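Local coordinates for putative Fe-S biosynthesis protein (Lactobacillus salivarius, PDB 2P2E) that is of unknown function but probably takes part in iron-sulphur cluster biosynthesis, at residues I5-D9 with D10-K14; I68-I72 with G73-Y77. All coordinates share one frame; numbering follows the deposited sequence.

Contacts 1 and 2 follow one another along the chain and meet in the same sheet, where strands 4-7 and 66-70 run parallel as neighbours. Their centres lie about 12 Å apart. Backbone and side chain both tie them together. Ile5 N reaches Asp69 O at 3.0 Å, a probable hydrogen bond. Two residues on, Asn71 OD1 probably accepts from Val7 N at 2.8 Å, so a side-chain oxygen of the hairpin turn binds the backbone of strand 4-7. Ile5 CG1 packs on Ile68 CG2 at 3.4 Å. Ile72 of contact 2 touches Val7 and Ala12 of contact 1. No cluster or ligand site is assigned to either contact.

Contact 1: residues I5-D9 with D10-K14; sequences ITVTD and DAAKK
Thr8 caps the helix that starts right after strand 4-7, and its contact with Ala11 and Ala12 is a local one at a strand-to-helix junction on the partly buried margin of the fold. Thr8 holds the N-cap position. Its OG1 accepts a weak hydrogen bond from Ala11 N at 3.3 Å. The hydroxyl sits between the backbone N and the carbonyl carbon (chi1 65°), which turns it over the first turn of the helix. The same oxygen lies against the CB of Ala11. Two main-chain bonds then set the helical repeat. Ala12 N donates to Thr8 O at 2.9 Å, and Lys13 N donates to Asp9 O at 3.0 Å.

Val7, the last residue of the strand, adds the apolar part. Its CG1 is anti to the backbone N (chi1 -177°) and reaches forward to the helix. It packs over the backbone of the first turn, 3.4 Å from Ala12 N. It also touches Ala11 CB at 3.6 Å and Ala12 CB at 3.9 Å. Beyond the two segments, Leu100 of strand 100-104 packs on Ala11.

Asp9 and Asp10 are exposed in the first turn. Their negative charges would be expected to suit the positive end of the helix dipole, while Thr8 OG1 offers Ala11 N a weak partner, where no earlier helical turn supplies a carbonyl.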
loop_
_atom_site.group_PDB
_atom_site.type_symbol
_atom_site.label_atom_id
_atom_site.label_comp_id
_atom_site.label_asym_id
_atom_site.label_seq_id
_atom_site.Cartn_x
_atom_site.Cartn_y
_atom_site.Cartn_z
ATOM N N ILE A 5 -5.100 -4.309 -8.630
ATOM C CA ILE A 5 -5.266 -2.896 -8.336
ATOM C C ILE A 5 -4.971 -2.030 -9.545
ATOM O O ILE A 5 -3.970 -2.225 -10.228
ATOM C CB ILE A 5 -4.337 -2.436 -7.190
ATOM C CG1 ILE A 5 -4.816 -3.007 -5.860
ATOM C CG2 ILE A 5 -4.311 -0.921 -7.107
ATOM C CD1 ILE A 5 -3.977 -2.547 -4.693
ATOM N N THR A 6 -5.851 -1.067 -9.793
ATOM C CA THR A 6 -5.688 -0.137 -10.895
ATOM C C THR A 6 -5.297 1.209 -10.307
ATOM O O THR A 6 -5.980 1.711 -9.427
ATOM C CB THR A 6 -6.998 0.016 -11.689
ATOM O OG1 THR A 6 -7.330 -1.234 -12.298
ATOM C CG2 THR A 6 -6.854 1.073 -12.764
ATOM N N VAL A 7 -4.197 1.780 -10.785
ATOM C CA VAL A 7 -3.724 3.077 -10.300
ATOM C C VAL A 7 -3.936 4.147 -11.380
ATOM O O VAL A 7 -3.400 4.031 -12.477
ATOM C CB VAL A 7 -2.220 2.995 -9.937
ATOM C CG1 VAL A 7 -1.730 4.318 -9.372
ATOM C CG2 VAL A 7 -1.994 1.866 -8.941
ATOM N N THR A 8 -4.719 5.180 -11.073
ATOM C CA THR A 8 -4.985 6.247 -12.043
ATOM C C THR A 8 -3.696 6.954 -12.418
ATOM O O THR A 8 -2.673 6.773 -11.760
ATOM C CB THR A 8 -5.976 7.301 -11.490
ATOM O OG1 THR A 8 -5.389 7.981 -10.375
ATOM C CG2 THR A 8 -7.256 6.641 -11.048
ATOM N N ASP A 9 -3.741 7.755 -13.478
ATOM C CA ASP A 9 -2.560 8.488 -13.915
ATOM C C ASP A 9 -2.059 9.464 -12.852
ATOM O O ASP A 9 -0.869 9.511 -12.566
ATOM C CB ASP A 9 -2.839 9.235 -15.223
ATOM C CG ASP A 9 -2.974 8.297 -16.419
ATOM O OD1 ASP A 9 -2.243 7.284 -16.474
ATOM O OD2 ASP A 9 -3.802 8.575 -17.316
ATOM N N ASP A 10 -2.958 10.235 -12.255
ATOM C CA ASP A 10 -2.555 11.184 -11.221
ATOM C C ASP A 10 -1.924 10.497 -10.020
ATOM O O ASP A 10 -0.999 11.022 -9.414
ATOM C CB ASP A 10 -3.751 11.997 -10.750
ATOM C CG ASP A 10 -4.327 12.855 -11.846
ATOM O OD1 ASP A 10 -3.542 13.598 -12.481
ATOM O OD2 ASP A 10 -5.562 12.793 -12.068
ATOM N N ALA A 11 -2.435 9.323 -9.674
ATOM C CA ALA A 11 -1.920 8.576 -8.536
ATOM C C ALA A 11 -0.562 7.953 -8.833
ATOM O O ALA A 11 0.322 7.933 -7.985
ATOM C CB ALA A 11 -2.914 7.497 -8.129
ATOM N N ALA A 12 -0.400 7.430 -10.038
ATOM C CA ALA A 12 0.868 6.819 -10.403
ATOM C C ALA A 12 1.938 7.897 -10.406
ATOM O O ALA A 12 3.035 7.693 -9.917
ATOM C CB ALA A 12 0.768 6.177 -11.773
ATOM N N LYS A 13 1.600 9.055 -10.951
ATOM C CA LYS A 13 2.543 10.156 -11.007
ATOM C C LYS A 13 3.036 10.504 -9.611
ATOM O O LYS A 13 4.226 10.722 -9.414
ATOM C CB LYS A 13 1.886 11.380 -11.659
ATOM C CG LYS A 13 2.833 12.561 -11.919
ATOM C CD LYS A 13 4.005 12.164 -12.825
ATOM C CE LYS A 13 4.800 13.383 -13.333
ATOM N NZ LYS A 13 5.362 14.248 -12.233
ATOM N N LYS A 14 2.127 10.537 -8.641
ATOM C CA LYS A 14 2.492 10.865 -7.267
ATOM C C LYS A 14 3.330 9.763 -6.617
ATOM O O LYS A 14 3.963 9.977 -5.578
ATOM C CB LYS A 14 1.236 11.100 -6.428
ATOM C CG LYS A 14 1.513 11.414 -4.964
ATOM C CD LYS A 14 0.277 11.149 -4.113
ATOM C CE LYS A 14 0.472 11.556 -2.652
ATOM N NZ LYS A 14 0.578 13.043 -2.497
#

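Contact 2: residues I68-I72 with G73-Y77; sequences IDSNI and GKFYY
Strands 68-70 and 75-77 run antiparallel at 163°, with Ile68 and Phe75 as a hydrogen-bonded pair and a type I turn from Ser70 to Gly73 joining them. Ile68 N donates to Phe75 O at 2.8 Å. Phe75 N returns a bond to Ile68 O. The turn itself closes with a weak bond from Gly73 N to Ser70 O.

Ser70 is the main polar side chain here. Its OG donates to Gly73 O at 2.6 Å, from a position tilted 24° out of the carbonyl plane. The same oxygen accepts from Ile72 N at 3.0 Å, which makes an ST turn. One hydroxyl thus links the start of the turn to Ile72 and Gly73. Gly73 has a positive phi, and with its psi this would press a side chain against Ile72 O.

Ile68 and Phe75 project to one face of the sheet, and their CB atoms meet at 3.8 Å. The Phe75 ring reaches back toward the turn, where Ser70 CB lies in its plane at the edge, 3.9 Å from CD2. Ile72 CD1 approaches the ring's CZ obliquely and more loosely. At the other end Ile68 crosses Tyr77 at about a right angle. Its CG1 is anti to the carbonyl carbon (chi1 -64°), which sets it against the Tyr77 ring, 3.3 Å from CE2, while CD1 lies near CD2 of that ring.

Strand 24-30 pairs with the second strand through Tyr76. Its Leu28 packs on Ile68 and its Leu26 on Phe75. Ile72 packs on helix 9-19 at Leu15 and Thr19. The whole is a beta hairpin within the mixed sheet, its type I turn carrying an overlapping ST turn at Ser70 and placed beside helix 9-19.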
loop_
_atom_site.group_PDB
_atom_site.type_symbol
_atom_site.label_atom_id
_atom_site.label_comp_id
_atom_site.label_asym_id
_atom_site.label_seq_id
_atom_site.Cartn_x
_atom_site.Cartn_y
_atom_site.Cartn_z
ATOM N N ILE A 68 -0.119 -8.329 -5.026
ATOM C CA ILE A 68 -1.233 -7.723 -5.727
ATOM C C ILE A 68 -0.639 -7.224 -7.034
ATOM O O ILE A 68 0.368 -6.521 -7.020
ATOM C CB ILE A 68 -1.790 -6.521 -4.946
ATOM C CG1 ILE A 68 -2.353 -7.002 -3.614
ATOM C CG2 ILE A 68 -2.874 -5.812 -5.754
ATOM C CD1 ILE A 68 -2.733 -5.898 -2.690
ATOM N N ASP A 69 -1.234 -7.611 -8.160
ATOM C CA ASP A 69 -0.746 -7.165 -9.462
ATOM C C ASP A 69 -1.304 -5.774 -9.720
ATOM O O ASP A 69 -2.428 -5.485 -9.345
ATOM C CB ASP A 69 -1.225 -8.086 -10.581
ATOM C CG ASP A 69 -0.762 -9.514 -10.409
ATOM O OD1 ASP A 69 0.468 -9.737 -10.323
ATOM O OD2 ASP A 69 -1.635 -10.411 -10.364
ATOM N N SER A 70 -0.520 -4.923 -10.364
ATOM C CA SER A 70 -0.964 -3.576 -10.666
ATOM C C SER A 70 -0.210 -3.028 -11.859
ATOM O O SER A 70 0.853 -3.530 -12.219
ATOM C CB SER A 70 -0.739 -2.645 -9.475
ATOM O OG SER A 70 0.453 -1.896 -9.637
ATOM N N ASN A 71 -0.767 -1.976 -12.449
ATOM C CA ASN A 71 -0.174 -1.336 -13.604
ATOM C C ASN A 71 1.091 -0.522 -13.303
ATOM O O ASN A 71 1.722 -0.002 -14.218
ATOM C CB ASN A 71 -1.217 -0.462 -14.309
ATOM C CG ASN A 71 -1.852 0.569 -13.385
ATOM O OD1 ASN A 71 -2.415 0.229 -12.351
ATOM N ND2 ASN A 71 -1.773 1.838 -13.768
ATOM N N ILE A 72 1.471 -0.390 -12.039
ATOM C CA ILE A 72 2.703 0.343 -11.754
ATOM C C ILE A 72 3.713 -0.543 -11.055
ATOM O O ILE A 72 4.702 -0.057 -10.537
ATOM C CB ILE A 72 2.484 1.590 -10.876
ATOM C CG1 ILE A 72 2.146 1.182 -9.448
ATOM C CG2 ILE A 72 1.390 2.451 -11.463
ATOM C CD1 ILE A 72 2.186 2.343 -8.471
ATOM N N GLY A 73 3.463 -1.846 -11.055
ATOM C CA GLY A 73 4.361 -2.774 -10.399
ATOM C C GLY A 73 3.616 -3.585 -9.359
ATOM O O GLY A 73 2.387 -3.576 -9.315
ATOM N N LYS A 74 4.358 -4.281 -8.510
ATOM C CA LYS A 74 3.765 -5.108 -7.475
ATOM C C LYS A 74 3.531 -4.403 -6.156
ATOM O O LYS A 74 4.189 -3.426 -5.833
ATOM C CB LYS A 74 4.644 -6.328 -7.226
ATOM C CG LYS A 74 4.447 -7.434 -8.225
ATOM C CD LYS A 74 5.426 -8.570 -7.978
ATOM C CE LYS A 74 5.145 -9.746 -8.894
ATOM N NZ LYS A 74 5.191 -9.346 -10.330
ATOM N N PHE A 75 2.578 -4.936 -5.404
ATOM C CA PHE A 75 2.204 -4.460 -4.078
ATOM C C PHE A 75 2.220 -5.686 -3.192
ATOM O O PHE A 75 1.519 -6.652 -3.477
ATOM C CB PHE A 75 0.783 -3.919 -4.079
ATOM C CG PHE A 75 0.675 -2.480 -4.446
ATOM C CD1 PHE A 75 0.999 -1.493 -3.524
ATOM C CD2 PHE A 75 0.196 -2.101 -5.700
ATOM C CE1 PHE A 75 0.845 -0.138 -3.848
ATOM C CE2 PHE A 75 0.040 -0.751 -6.034
ATOM C CZ PHE A 75 0.360 0.227 -5.110
ATOM N N TYR A 76 3.012 -5.670 -2.131
ATOM C CA TYR A 76 3.050 -6.816 -1.240
ATOM C C TYR A 76 2.149 -6.538 -0.061
ATOM O O TYR A 76 1.968 -5.389 0.318
ATOM C CB TYR A 76 4.482 -7.073 -0.784
ATOM C CG TYR A 76 5.315 -7.634 -1.897
ATOM C CD1 TYR A 76 5.389 -9.000 -2.110
ATOM C CD2 TYR A 76 5.971 -6.793 -2.789
ATOM C CE1 TYR A 76 6.093 -9.520 -3.182
ATOM C CE2 TYR A 76 6.681 -7.302 -3.869
ATOM C CZ TYR A 76 6.737 -8.666 -4.057
ATOM O OH TYR A 76 7.451 -9.173 -5.117
ATOM N N TYR A 77 1.565 -7.582 0.509
ATOM C CA TYR A 77 0.684 -7.407 1.651
ATOM C C TYR A 77 0.641 -8.644 2.532
ATOM O O TYR A 77 0.954 -9.754 2.092
ATOM C CB TYR A 77 -0.732 -7.058 1.186
ATOM C CG TYR A 77 -1.440 -8.179 0.483
ATOM C CD1 TYR A 77 -2.422 -8.927 1.130
ATOM C CD2 TYR A 77 -1.135 -8.492 -0.834
ATOM C CE1 TYR A 77 -3.089 -9.960 0.478
ATOM C CE2 TYR A 77 -1.790 -9.526 -1.496
ATOM C CZ TYR A 77 -2.766 -10.250 -0.835
ATOM O OH TYR A 77 -3.408 -11.253 -1.503
#